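Local coordinates for protein alpha-L-arabinofuranosidase B (Aspergillus kawachii, PDB 6SXT) that hydrolyses terminal non-reducing alpha-L-arabinofuranosides in the side chains of arabinoxylan, L-arabinan and arabinogalactan, helping to degrade plant hemicellulose, at residues 15-20 against 272-277; 110-115 against 289-294; 124-129 against 155-160; 198-203 against 226-231; 249-254 against 307-312. All blocks are in the same frame, centred on the assembly; numbering follows the deposited sequence.

Following the chain, 15-20 opens the first long loop, and interaction 1 closes it at 272-277. Residues 110-115 open the loop of interaction 2, closed at 289-294, so interactions 1 and 2 cross. Interactions 3 (124-129 with 155-160) and 4 (198-203 with 226-231) close short loops one after the other, both lying within the spans of interactions 1 and 2. Interaction 5 starts at 249-254 and ends on the helix at 307-312, crossing interactions 1 and 2. Interactions 1 and 4 join different sheets of the catalytic domain. Interaction 2 joins strands within one curled sheet, interaction 3 joins two loops, and interaction 5 sets a helix against a strand.

Interaction 1: residues 15-20 against 272-277; sequences CVAAHS and GAIILG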
# COMPACT_ATOMS: atom_id res chain seq x y z
N CYS A 15 -23.99 2.93 4.51
CA CYS A 15 -22.62 3.43 4.66
C CYS A 15 -22.64 4.77 5.37
O CYS A 15 -23.47 5.68 5.05
CB CYS A 15 -21.96 3.63 3.30
SG CYS A 15 -21.78 2.05 2.43
N VAL A 16 -21.71 4.93 6.29
CA VAL A 16 -21.40 6.23 6.91
C VAL A 16 -20.01 6.71 6.54
O VAL A 16 -19.65 7.84 6.90
CB VAL A 16 -21.60 6.18 8.43
CG1 VAL A 16 -23.08 5.95 8.71
CG2 VAL A 16 -20.71 5.13 9.08
N ALA A 17 -19.22 5.89 5.87
CA ALA A 17 -17.92 6.30 5.30
C ALA A 17 -17.68 5.37 4.14
O ALA A 17 -17.89 4.15 4.29
CB ALA A 17 -16.84 6.21 6.34
N ALA A 18 -17.25 5.90 3.01
CA ALA A 18 -17.12 5.09 1.79
C ALA A 18 -15.89 5.60 1.05
O ALA A 18 -15.87 6.77 0.60
CB ALA A 18 -18.37 5.23 0.94
N HIS A 19 -14.87 4.79 0.97
CA HIS A 19 -13.53 5.24 0.53
C HIS A 19 -13.02 4.36 -0.62
O HIS A 19 -12.95 3.13 -0.47
CB HIS A 19 -12.56 5.08 1.67
CG HIS A 19 -12.88 5.90 2.86
ND1 HIS A 19 -13.11 5.32 4.10
CD2 HIS A 19 -13.00 7.22 2.99
CE1 HIS A 19 -13.35 6.29 4.97
NE2 HIS A 19 -13.28 7.48 4.35
N SER A 20 -12.65 4.95 -1.75
CA SER A 20 -12.03 4.17 -2.83
C SER A 20 -11.28 5.10 -3.76
O SER A 20 -11.83 6.15 -4.13
CB SER A 20 -13.06 3.39 -3.66
OG SER A 20 -12.37 2.66 -4.67
N GLY A 272 -15.28 5.92 17.18
CA GLY A 272 -15.79 6.46 15.92
C GLY A 272 -14.75 7.08 14.99
O GLY A 272 -15.13 7.49 13.91
N ALA A 273 -13.47 7.10 15.32
CA ALA A 273 -12.44 7.58 14.40
C ALA A 273 -12.27 6.52 13.30
O ALA A 273 -12.62 5.35 13.55
CB ALA A 273 -11.13 7.82 15.12
N ILE A 274 -11.65 6.91 12.20
CA ILE A 274 -11.35 5.96 11.12
C ILE A 274 -9.85 5.94 10.87
O ILE A 274 -9.25 7.03 10.70
CB ILE A 274 -12.11 6.34 9.85
CG1 ILE A 274 -13.58 6.60 10.14
CG2 ILE A 274 -11.91 5.27 8.78
CD1 ILE A 274 -14.36 7.07 8.92
N ILE A 275 -9.29 4.74 10.76
CA ILE A 275 -7.85 4.57 10.45
C ILE A 275 -7.71 3.74 9.18
O ILE A 275 -8.61 2.90 8.89
CB ILE A 275 -7.06 3.91 11.58
CG1 ILE A 275 -7.70 2.60 12.02
CG2 ILE A 275 -6.86 4.91 12.72
CD1 ILE A 275 -6.98 1.84 13.12
N LEU A 276 -6.63 3.94 8.47
CA LEU A 276 -6.27 3.10 7.32
C LEU A 276 -4.75 2.90 7.32
O LEU A 276 -4.02 3.90 7.22
CB LEU A 276 -6.73 3.73 6.02
CG LEU A 276 -6.23 2.98 4.78
CD1 LEU A 276 -6.70 1.55 4.73
CD2 LEU A 276 -6.65 3.72 3.53
N GLY A 277 -4.31 1.66 7.48
CA GLY A 277 -2.90 1.28 7.28
C GLY A 277 -2.08 1.20 8.55
O GLY A 277 -0.93 0.84 8.46
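The backbones of 15-20 and 272-277 run in broadly the same direction, with 8.8 Å between Ala17 CA and Ile274 CA and more further along. That spacing is too wide for sheet pairing, so side chains alone make the contact. Ile274 reaches across with its longer branch. Its CG1 sits anti to the carbonyl carbon (chi1 -49°), and the chain then runs straight on to CD1. This methyl lies 3.7 Å from Ala17 CB. It also comes within 4.2 Å of His19 CE1, approaching the edge of the imidazole near its plane. The second branch, CG2, touches the same ring carbon. The two strands belong to different sheets of the concanavalin-like beta-sandwich in the catalytic domain. Strand 15-20 pairs with 288-296, while 273-276 sits in a separate four-stranded antiparallel sheet. Met295 lies opposite two successive residues of the first strand, Val16 and Ala17, which makes a classic bulge in the strand pairing. Met295 also packs against Ile274. The His19 ring is held at both nitrogens, ND1 by Tyr164 OH and NE2 by the backbone O of Asn83. These two bonds probably fix the rotation of the ring and turn CE1, the carbon between them, to the isoleucine. Before the bulge, Cys15 is tied by a disulfide to Cys5 of helix 4-10.

Interaction 2: residues 110-115 against 289-294; sequences APVTLN and TFYEGV
Tyr291 packs tightly against Val112 and Ala110 at one end of this buried contact. Val112 CG1 is 3.4 Å from Tyr291 CE1 and meets the ring obliquely. The first torsion of Val112 (chi1 -67°) sets CG1 anti to the carbonyl carbon, from where it reaches the phenol. The backbone O of Ala110 lies at the ring edge, in its plane, 4.0 Å from Tyr291 CE1. Ala110 CB touches Thr289 CG2 at 3.6 Å. That threonine methyl also lies over one face of the Tyr291 ring, near its rim. The phenol hydroxyl is polar and well engaged. A water bridges the segments there, at 2.7 Å from Tyr291 OH, and donates to Pro111 O at 3.0 Å. Tyr291 OH is also hydrogen-bonded to Arg226 NH1. The loose part lies toward Leu114 and Glu292, where the segments separate and these side chains stay beyond 5 Å of the opposite segment. Glu292 turns instead to Arg23, in a salt bridge, and to the hydroxyls of Tyr148 and Tyr317. Strand 117-124 pairs with both 111-114 and 288-296, so this is packing within the curl of one antiparallel sheet of the concanavalin-like beta-sandwich.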
# COMPACT_ATOMS: atom_id res chain seq x y z
N ALA A 110 -0.02 0.66 -6.82
CA ALA A 110 -1.04 -0.41 -6.87
C ALA A 110 -1.91 -0.26 -8.11
O ALA A 110 -3.13 -0.14 -8.02
CB ALA A 110 -1.86 -0.41 -5.62
N PRO A 111 -1.32 -0.37 -9.30
CA PRO A 111 -2.11 -0.34 -10.53
C PRO A 111 -2.95 -1.61 -10.63
O PRO A 111 -2.49 -2.72 -10.33
CB PRO A 111 -1.08 -0.31 -11.66
CG PRO A 111 0.14 -1.02 -11.04
CD PRO A 111 0.13 -0.59 -9.59
N VAL A 112 -4.16 -1.45 -11.11
CA VAL A 112 -5.12 -2.53 -11.38
C VAL A 112 -5.86 -2.18 -12.68
O VAL A 112 -5.77 -1.03 -13.14
CB VAL A 112 -6.12 -2.74 -10.23
CG1 VAL A 112 -5.39 -3.27 -9.00
CG2 VAL A 112 -6.90 -1.46 -9.97
N THR A 113 -6.66 -3.13 -13.15
CA THR A 113 -7.76 -2.81 -14.04
C THR A 113 -9.04 -3.25 -13.37
O THR A 113 -9.04 -4.27 -12.65
CB THR A 113 -7.63 -3.36 -15.47
OG1 THR A 113 -7.47 -4.78 -15.40
CG2 THR A 113 -6.49 -2.72 -16.23
N LEU A 114 -10.10 -2.50 -13.61
CA LEU A 114 -11.48 -2.87 -13.22
C LEU A 114 -12.25 -3.06 -14.53
O LEU A 114 -12.37 -2.06 -15.29
CB LEU A 114 -12.12 -1.79 -12.34
CG LEU A 114 -11.86 -1.90 -10.85
CD1 LEU A 114 -10.39 -1.66 -10.52
CD2 LEU A 114 -12.71 -0.88 -10.11
N ASN A 115 -12.59 -4.30 -14.82
CA ASN A 115 -13.22 -4.70 -16.12
C ASN A 115 -12.46 -4.06 -17.30
O ASN A 115 -13.10 -3.51 -18.24
CB ASN A 115 -14.66 -4.27 -16.15
CG ASN A 115 -15.51 -5.07 -17.15
OD1 ASN A 115 -15.07 -6.05 -17.76
ND2 ASN A 115 -16.72 -4.58 -17.31
N THR A 289 -2.19 -3.01 0.88
CA THR A 289 -2.78 -2.22 -0.19
C THR A 289 -4.29 -2.21 -0.03
O THR A 289 -4.89 -3.29 0.10
CB THR A 289 -2.46 -2.80 -1.57
OG1 THR A 289 -1.05 -2.79 -1.77
CG2 THR A 289 -3.10 -2.01 -2.69
N PHE A 290 -4.85 -1.03 -0.12
CA PHE A 290 -6.30 -0.79 -0.01
C PHE A 290 -6.83 -0.32 -1.35
O PHE A 290 -6.28 0.63 -1.95
CB PHE A 290 -6.56 0.27 1.06
CG PHE A 290 -7.99 0.71 1.24
CD1 PHE A 290 -8.79 0.13 2.20
CD2 PHE A 290 -8.50 1.77 0.51
CE1 PHE A 290 -10.08 0.57 2.45
CE2 PHE A 290 -9.81 2.21 0.74
CZ PHE A 290 -10.59 1.61 1.72
N TYR A 291 -7.90 -0.96 -1.84
CA TYR A 291 -8.53 -0.53 -3.12
C TYR A 291 -9.87 0.18 -2.85
O TYR A 291 -10.19 1.17 -3.55
CB TYR A 291 -8.74 -1.77 -4.00
CG TYR A 291 -7.44 -2.41 -4.42
CD1 TYR A 291 -6.59 -1.85 -5.35
CD2 TYR A 291 -7.05 -3.62 -3.87
CE1 TYR A 291 -5.40 -2.45 -5.73
CE2 TYR A 291 -5.87 -4.21 -4.24
CZ TYR A 291 -5.04 -3.65 -5.17
OH TYR A 291 -3.88 -4.27 -5.56
N GLU A 292 -10.71 -0.36 -1.99
CA GLU A 292 -12.02 0.20 -1.67
C GLU A 292 -12.47 -0.32 -0.31
O GLU A 292 -12.00 -1.40 0.10
CB GLU A 292 -13.07 -0.14 -2.74
CG GLU A 292 -13.35 -1.64 -2.90
CD GLU A 292 -14.38 -1.95 -3.98
OE1 GLU A 292 -14.01 -1.81 -5.15
OE2 GLU A 292 -15.55 -2.21 -3.62
N GLY A 293 -13.35 0.41 0.33
CA GLY A 293 -13.91 -0.08 1.58
C GLY A 293 -14.93 0.90 2.11
O GLY A 293 -14.99 2.05 1.67
N VAL A 294 -15.69 0.42 3.08
CA VAL A 294 -16.74 1.24 3.71
C VAL A 294 -16.83 0.90 5.19
O VAL A 294 -16.41 -0.18 5.61
CB VAL A 294 -18.10 1.08 3.06
CG1 VAL A 294 -18.11 1.21 1.54
CG2 VAL A 294 -18.78 -0.20 3.51
O HOH W 1 -2.06 -3.51 -7.47

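Interaction 3: residues 124-129 against 155-160; sequences MSPGTG and HYNDAC. With NAG (2-acetamido-2-deoxy-beta-D-glucopyranose), chain B.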
# COMPACT_ATOMS: atom_id res chain seq x y z
N MET A 124 0.59 0.91 0.58
CA MET A 124 1.08 1.52 1.83
C MET A 124 2.29 0.73 2.33
O MET A 124 2.18 -0.45 2.62
CB MET A 124 -0.01 1.53 2.88
CG MET A 124 -1.26 2.29 2.34
SD MET A 124 -2.64 2.42 3.48
CE MET A 124 -1.96 3.64 4.58
N SER A 125 3.45 1.41 2.33
CA SER A 125 4.72 0.93 2.88
C SER A 125 4.73 1.19 4.37
O SER A 125 4.02 2.06 4.90
CB SER A 125 5.84 1.58 2.10
OG SER A 125 5.67 2.99 2.04
N PRO A 126 5.62 0.50 5.13
CA PRO A 126 5.72 0.76 6.56
C PRO A 126 5.99 2.25 6.81
O PRO A 126 6.92 2.86 6.20
CB PRO A 126 6.94 -0.11 6.97
CG PRO A 126 6.84 -1.25 6.00
CD PRO A 126 6.54 -0.57 4.68
N GLY A 127 5.16 2.82 7.68
CA GLY A 127 5.25 4.25 8.00
C GLY A 127 4.16 5.07 7.34
O GLY A 127 4.01 6.25 7.68
N THR A 128 3.41 4.47 6.44
CA THR A 128 2.31 5.13 5.71
C THR A 128 1.01 4.98 6.51
O THR A 128 0.74 3.91 7.06
CB THR A 128 2.20 4.52 4.31
OG1 THR A 128 3.47 4.62 3.67
CG2 THR A 128 1.19 5.22 3.44
N GLY A 129 0.18 6.02 6.52
CA GLY A 129 -1.08 5.98 7.26
C GLY A 129 -2.00 7.11 6.94
O GLY A 129 -1.54 8.22 6.73
N HIS A 155 0.24 -8.49 -0.19
CA HIS A 155 1.04 -7.35 0.27
C HIS A 155 0.80 -7.15 1.75
O HIS A 155 -0.26 -6.67 2.10
CB HIS A 155 0.69 -6.07 -0.53
CG HIS A 155 1.51 -4.90 -0.15
ND1 HIS A 155 1.03 -3.61 -0.23
CD2 HIS A 155 2.80 -4.81 0.29
CE1 HIS A 155 1.98 -2.79 0.16
NE2 HIS A 155 3.10 -3.50 0.52
N TYR A 156 1.72 -7.57 2.61
CA TYR A 156 1.44 -7.60 4.06
C TYR A 156 2.78 -7.80 4.76
O TYR A 156 3.76 -8.21 4.14
CB TYR A 156 0.44 -8.71 4.43
CG TYR A 156 0.98 -10.08 4.19
CD1 TYR A 156 1.65 -10.75 5.20
CD2 TYR A 156 0.80 -10.73 2.97
CE1 TYR A 156 2.18 -12.03 5.00
CE2 TYR A 156 1.31 -12.00 2.77
CZ TYR A 156 2.01 -12.64 3.78
OH TYR A 156 2.49 -13.90 3.55
N ASN A 157 2.76 -7.60 6.07
CA ASN A 157 3.88 -8.06 6.92
C ASN A 157 3.29 -8.48 8.26
O ASN A 157 2.08 -8.75 8.37
CB ASN A 157 5.00 -7.02 6.93
CG ASN A 157 4.67 -5.75 7.69
OD1 ASN A 157 3.65 -5.69 8.37
ND2 ASN A 157 5.54 -4.75 7.54
N ASP A 158 4.17 -8.60 9.28
CA ASP A 158 3.79 -9.14 10.59
C ASP A 158 3.93 -8.05 11.64
O ASP A 158 3.77 -8.38 12.84
CB ASP A 158 4.65 -10.38 10.90
CG ASP A 158 6.13 -10.11 10.87
OD1 ASP A 158 6.53 -8.98 10.71
OD2 ASP A 158 6.90 -11.11 11.05
N ALA A 159 4.07 -6.79 11.23
CA ALA A 159 4.25 -5.65 12.16
C ALA A 159 2.91 -5.00 12.44
O ALA A 159 2.02 -5.04 11.60
CB ALA A 159 5.23 -4.69 11.59
N CYS A 160 2.74 -4.40 13.60
CA CYS A 160 1.45 -3.77 13.93
C CYS A 160 1.37 -2.43 13.20
O CYS A 160 2.31 -1.63 13.29
CB CYS A 160 1.32 -3.53 15.41
SG CYS A 160 -0.29 -2.89 15.85
C1 NAG B . 5.40 -13.63 8.55
C2 NAG B . 6.18 -14.33 9.70
C3 NAG B . 7.68 -14.28 9.40
C4 NAG B . 7.99 -14.88 8.05
C5 NAG B . 7.07 -14.12 7.03
C6 NAG B . 7.30 -14.60 5.63
C7 NAG B . 5.43 -14.37 12.04
C8 NAG B . 5.23 -13.52 13.22
N2 NAG B . 5.92 -13.72 10.98
O3 NAG B . 8.28 -15.10 10.47
O4 NAG B . 9.31 -14.56 7.61
O5 NAG B . 5.71 -14.35 7.34
O6 NAG B . 7.07 -15.99 5.49
O7 NAG B . 5.07 -15.57 12.03
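Ser125 O is gripped twice by Thr128, in the loop whose Pro126 touches Asn157. Thr128 N and Thr128 OG1 each donate to it at 2.9 Å. The first of these bonds closes a type II beta turn, Ser125 to Thr128, with Gly127 at positive phi. Here the loop after strand 117-124 packs on the loop after 145-152, which runs on to Cys160 of the Cys160-Cys161 disulfide, at the bound inhibitor. Pro126 CG lies 4.0 Å from Asn157 ND2, and this amide nitrogen donates to the backbone O of Gly285. At the other end, Met124 O is 3.4 Å from His155 CE1, oblique to the ring. His155 is held by Thr289 OG1 at ND1 and stacks on Phe123. Asn157 also forms an Asx turn: with CG between the backbone N and the carbonyl carbon (chi1 71°), OD1 accepts from Ala159 N above the amide plane. Beside the turn, Asp158 faces the glycan at Asn186: its OD2 accepts from N2 of the N-acetylglucosamine at 2.8 Å, nearly straight at 165°.

Interaction 4: residues 198-203 against 226-231; sequences PWIMVD and RFVTAA. With LXE ([(1~{S},2~{S},3~{S},4~{S})-2-(hydroxymethyl)-3,4-bis(oxidanyl)cyclopentyl]azanium), chain G; ACT (acetate ion), chain H.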
# COMPACT_ATOMS: atom_id res chain seq x y z
N PRO A 198 -1.14 -14.74 5.29
CA PRO A 198 -1.71 -13.82 6.28
C PRO A 198 -3.13 -14.19 6.65
O PRO A 198 -3.73 -15.06 6.03
CB PRO A 198 -1.66 -12.50 5.53
CG PRO A 198 -1.97 -12.91 4.09
CD PRO A 198 -1.26 -14.23 3.92
N TRP A 199 -3.70 -13.51 7.65
CA TRP A 199 -5.04 -13.75 8.17
C TRP A 199 -5.79 -12.43 8.19
O TRP A 199 -5.19 -11.39 8.52
CB TRP A 199 -5.05 -14.33 9.59
CG TRP A 199 -4.22 -15.59 9.66
CD1 TRP A 199 -4.60 -16.82 9.27
CD2 TRP A 199 -2.88 -15.70 10.17
NE1 TRP A 199 -3.55 -17.70 9.45
CE2 TRP A 199 -2.50 -17.05 10.02
CE3 TRP A 199 -1.95 -14.81 10.70
CZ2 TRP A 199 -1.22 -17.49 10.39
CZ3 TRP A 199 -0.70 -15.24 11.08
CH2 TRP A 199 -0.34 -16.58 10.89
N ILE A 200 -7.08 -12.51 7.95
CA ILE A 200 -8.01 -11.41 8.31
C ILE A 200 -8.33 -11.59 9.77
O ILE A 200 -8.79 -12.67 10.16
CB ILE A 200 -9.31 -11.43 7.50
CG1 ILE A 200 -9.02 -11.32 6.00
CG2 ILE A 200 -10.22 -10.35 8.02
CD1 ILE A 200 -10.20 -11.71 5.16
N MET A 201 -8.07 -10.56 10.55
CA MET A 201 -8.45 -10.60 11.98
C MET A 201 -9.17 -9.29 12.31
O MET A 201 -9.29 -8.41 11.44
CB MET A 201 -7.22 -10.78 12.85
CG MET A 201 -6.54 -12.08 12.53
SD MET A 201 -5.23 -12.57 13.74
CE MET A 201 -3.86 -11.74 13.01
N VAL A 202 -9.62 -9.17 13.53
CA VAL A 202 -10.30 -7.93 13.98
C VAL A 202 -9.46 -7.35 15.11
O VAL A 202 -9.25 -8.02 16.12
CB VAL A 202 -11.75 -8.13 14.39
CG1 VAL A 202 -12.38 -6.86 14.91
CG2 VAL A 202 -12.54 -8.67 13.20
N ASP A 203 -9.06 -6.11 14.91
CA ASP A 203 -8.31 -5.35 15.93
C ASP A 203 -9.36 -4.73 16.84
O ASP A 203 -10.12 -3.84 16.43
CB ASP A 203 -7.39 -4.33 15.27
CG ASP A 203 -6.38 -3.69 16.20
OD1 ASP A 203 -6.56 -3.92 17.45
OD2 ASP A 203 -5.41 -3.07 15.64
N ARG A 226 -5.07 -12.93 -4.40
CA ARG A 226 -4.43 -11.67 -4.78
C ARG A 226 -5.33 -10.47 -4.45
O ARG A 226 -4.80 -9.43 -4.04
CB ARG A 226 -4.05 -11.70 -6.26
CG ARG A 226 -3.49 -10.38 -6.75
CD ARG A 226 -2.26 -9.90 -6.00
NE ARG A 226 -1.66 -8.69 -6.51
CZ ARG A 226 -2.19 -7.46 -6.38
NH1 ARG A 226 -3.32 -7.32 -5.69
NH2 ARG A 226 -1.61 -6.43 -6.98
N PHE A 227 -6.61 -10.57 -4.66
CA PHE A 227 -7.59 -9.56 -4.24
C PHE A 227 -8.50 -10.24 -3.23
O PHE A 227 -9.19 -11.25 -3.56
CB PHE A 227 -8.39 -9.03 -5.42
CG PHE A 227 -7.53 -8.34 -6.43
CD1 PHE A 227 -7.20 -7.01 -6.28
CD2 PHE A 227 -7.13 -9.01 -7.57
CE1 PHE A 227 -6.37 -6.39 -7.21
CE2 PHE A 227 -6.36 -8.38 -8.53
CZ PHE A 227 -5.97 -7.08 -8.34
N VAL A 228 -8.51 -9.73 -2.00
CA VAL A 228 -9.31 -10.32 -0.91
C VAL A 228 -10.40 -9.35 -0.51
O VAL A 228 -10.13 -8.15 -0.31
CB VAL A 228 -8.44 -10.80 0.26
CG1 VAL A 228 -7.63 -9.72 0.88
CG2 VAL A 228 -9.32 -11.49 1.31
N THR A 229 -11.63 -9.85 -0.39
CA THR A 229 -12.70 -9.10 0.28
C THR A 229 -12.70 -9.48 1.74
O THR A 229 -12.93 -10.65 2.03
CB THR A 229 -14.08 -9.37 -0.29
OG1 THR A 229 -14.04 -9.11 -1.70
CG2 THR A 229 -15.11 -8.48 0.35
N ALA A 230 -12.45 -8.52 2.62
CA ALA A 230 -12.57 -8.75 4.08
C ALA A 230 -13.82 -8.04 4.54
O ALA A 230 -13.88 -6.80 4.37
CB ALA A 230 -11.34 -8.21 4.77
N ALA A 231 -14.77 -8.74 5.17
CA ALA A 231 -16.01 -8.13 5.66
C ALA A 231 -16.11 -8.43 7.15
O ALA A 231 -16.09 -9.62 7.55
CB ALA A 231 -17.25 -8.61 4.93
C1' LXE G . -3.40 -0.87 20.33
C2' LXE G . -3.39 -0.39 18.88
O2' LXE G . -4.24 0.68 18.69
C3' LXE G . -3.82 -1.62 18.19
O3' LXE G . -3.65 -1.43 16.72
C4' LXE G . -2.81 -2.61 18.72
C5' LXE G . -3.29 -4.05 18.63
O5' LXE G . -4.55 -4.28 19.22
C6' LXE G . -2.57 -2.13 20.21
N1' LXE G . -1.11 -1.87 20.32
C ACT H . 1.19 -8.12 -8.72
O ACT H . 0.88 -6.77 -8.50
OXT ACT H . 0.78 -9.23 -8.00
CH3 ACT H . 1.95 -8.40 -10.04
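Ile200 CD1 is the centre of this contact, lying 3.7 Å from Ala230 CB and 4.0 Å from Val228 CG2. The two strands come from different sheets of the concanavalin-like beta-sandwich. Strand 199-203 belongs to a four-stranded sheet, and 227-235 to the large curled one. Their axes pass 8.4 Å apart and run in similar directions, 27° from parallel. Ile200 extends through CG1, anti to its carbonyl carbon (chi1 -59°), and its CG2 also rests on Ala230 CB. Val228 meets it with CG2, the branch anti to the backbone N. Around this aliphatic group stand Ile241, which touches Ile200, Leu184, which touches Val228, and Ile182, which touches Ala230. Further out, the first strand ends in the active site. There Asp203, a substrate-binding residue, takes two hydroxyls of the bound aminocyclopentane left by the aziridine inhibitor. OD1 accepts from O5' at 2.7 Å, and OD2 accepts from O3' at 2.6 Å. OD1 also accepts from the backbone N of Glu205, the nucleophile, which helps to fix the carboxylate. Just before the start of the second strand, Arg226 holds an acetate, probably from the crystallisation liquor, with two nearly straight bonds. NE reaches its OXT, and NH2 reaches its O. Arg226 NH1, which bonds Tyr291 OH, stands 3.5 Å above the plane of the Phe227 ring, near the ring's margin.

Interaction 5: residues 249-254 against 307-312; sequences GSLSTY and SVQENI. With EDO (1,2-ethanediol), chain P.
This is a helix-on-strand contact at the surface of the catalytic domain, where Gln309 packs against Gly249, Ser250 and Leu251. Strand 250-257 pairs with 238-245 in the large curled sheet, and helix 302-315 lies beside it. The nearest CA atoms are those of Ser250 and Gln309, 6.5 Å apart. The stem of Gln309 packs on Leu251. Its CB lies 3.9 Å from both Leu251 CD1 and Leu251 CG. Leucine and glutamine pass at a slant. CG of Gln309 stands anti to the backbone N (chi1 165°), which places it 3.5 Å from Gly249 O. The bend at chi2 (66°) then turns the amide toward Gly249. Behind the contact, Ala244 of strand 238-245 touches both Leu251 and Gln309. Other residues of the helix face the sheet as well: Val308 meets Tyr148, and Ile312 meets Tyr148 and Val150. Asn311 OD1 accepts from Arg23 NH1. The chemistry of the contact is thus mixed: the aliphatic stem of Gln309 makes an apolar contact with Leu251 beside the polar Gly249 carbonyl, at a partly exposed margin of the sheet.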
# COMPACT_ATOMS: atom_id res chain seq x y z
N GLY A 249 -16.50 -15.67 -6.80
CA GLY A 249 -17.19 -16.50 -5.80
C GLY A 249 -17.69 -15.71 -4.63
O GLY A 249 -17.90 -14.47 -4.71
N SER A 250 -17.92 -16.40 -3.50
CA SER A 250 -18.73 -15.85 -2.40
C SER A 250 -17.86 -15.66 -1.15
O SER A 250 -16.75 -16.15 -1.10
CB SER A 250 -19.97 -16.74 -2.16
OG SER A 250 -19.56 -18.08 -2.10
N LEU A 251 -18.45 -14.93 -0.20
CA LEU A 251 -17.92 -14.80 1.17
C LEU A 251 -18.14 -16.12 1.91
O LEU A 251 -19.22 -16.73 1.78
CB LEU A 251 -18.65 -13.70 1.91
CG LEU A 251 -18.28 -12.28 1.47
CD1 LEU A 251 -19.35 -11.28 1.90
CD2 LEU A 251 -16.94 -11.85 1.96
N SER A 252 -17.15 -16.50 2.69
CA SER A 252 -17.27 -17.58 3.70
C SER A 252 -17.12 -16.94 5.06
O SER A 252 -16.42 -15.89 5.20
CB SER A 252 -16.27 -18.62 3.50
OG SER A 252 -16.50 -19.28 2.26
N THR A 253 -17.76 -17.51 6.07
CA THR A 253 -17.71 -16.96 7.42
C THR A 253 -16.64 -17.70 8.22
O THR A 253 -16.72 -18.94 8.33
CB THR A 253 -19.09 -17.00 8.08
OG1 THR A 253 -19.97 -16.20 7.28
CG2 THR A 253 -19.02 -16.51 9.50
N TYR A 254 -15.65 -16.99 8.72
CA TYR A 254 -14.59 -17.67 9.49
C TYR A 254 -14.73 -17.42 10.99
O TYR A 254 -14.17 -18.23 11.76
CB TYR A 254 -13.24 -17.35 8.89
CG TYR A 254 -13.17 -17.80 7.46
CD1 TYR A 254 -13.23 -19.15 7.17
CD2 TYR A 254 -13.05 -16.90 6.42
CE1 TYR A 254 -13.17 -19.60 5.86
CE2 TYR A 254 -13.01 -17.35 5.10
CZ TYR A 254 -13.06 -18.70 4.83
OH TYR A 254 -12.99 -19.22 3.57
N SER A 307 -24.48 -9.66 -1.47
CA SER A 307 -24.83 -8.81 -2.64
C SER A 307 -23.64 -7.88 -2.92
O SER A 307 -23.33 -7.63 -4.08
CB SER A 307 -26.11 -8.04 -2.44
OG SER A 307 -27.21 -8.98 -2.49
N VAL A 308 -23.07 -7.30 -1.87
CA VAL A 308 -21.84 -6.45 -2.02
C VAL A 308 -20.73 -7.26 -2.68
O VAL A 308 -20.06 -6.78 -3.62
CB VAL A 308 -21.41 -5.88 -0.66
CG1 VAL A 308 -20.05 -5.21 -0.77
CG2 VAL A 308 -22.46 -4.91 -0.15
N GLN A 309 -20.48 -8.50 -2.24
CA GLN A 309 -19.42 -9.35 -2.80
C GLN A 309 -19.71 -9.65 -4.28
O GLN A 309 -18.79 -9.60 -5.07
CB GLN A 309 -19.24 -10.62 -1.97
CG GLN A 309 -18.45 -11.69 -2.66
CD GLN A 309 -17.00 -11.41 -2.95
OE1 GLN A 309 -16.32 -12.20 -3.66
NE2 GLN A 309 -16.49 -10.38 -2.36
N GLU A 310 -20.98 -9.87 -4.63
CA GLU A 310 -21.36 -10.09 -6.06
C GLU A 310 -21.01 -8.84 -6.88
O GLU A 310 -20.46 -8.98 -7.98
CB GLU A 310 -22.84 -10.41 -6.12
CG GLU A 310 -23.30 -10.76 -7.51
CD GLU A 310 -24.75 -11.26 -7.58
OE1 GLU A 310 -25.48 -11.12 -6.56
OE2 GLU A 310 -25.13 -11.76 -8.64
N ASN A 311 -21.22 -7.67 -6.32
CA ASN A 311 -20.90 -6.38 -6.96
C ASN A 311 -19.38 -6.29 -7.15
O ASN A 311 -18.93 -5.88 -8.23
CB ASN A 311 -21.52 -5.26 -6.17
CG ASN A 311 -21.18 -3.92 -6.76
OD1 ASN A 311 -20.05 -3.43 -6.58
ND2 ASN A 311 -22.11 -3.36 -7.52
N ILE A 312 -18.60 -6.57 -6.11
CA ILE A 312 -17.12 -6.54 -6.18
C ILE A 312 -16.64 -7.45 -7.29
O ILE A 312 -15.82 -7.05 -8.12
CB ILE A 312 -16.53 -6.86 -4.81
CG1 ILE A 312 -16.86 -5.79 -3.80
CG2 ILE A 312 -15.04 -7.03 -4.96
CD1 ILE A 312 -16.61 -6.22 -2.36
C1 EDO P . -12.73 -20.86 14.55
O1 EDO P . -11.71 -21.66 15.17
C2 EDO P . -12.93 -19.41 14.92
O2 EDO P . -12.60 -18.28 13.97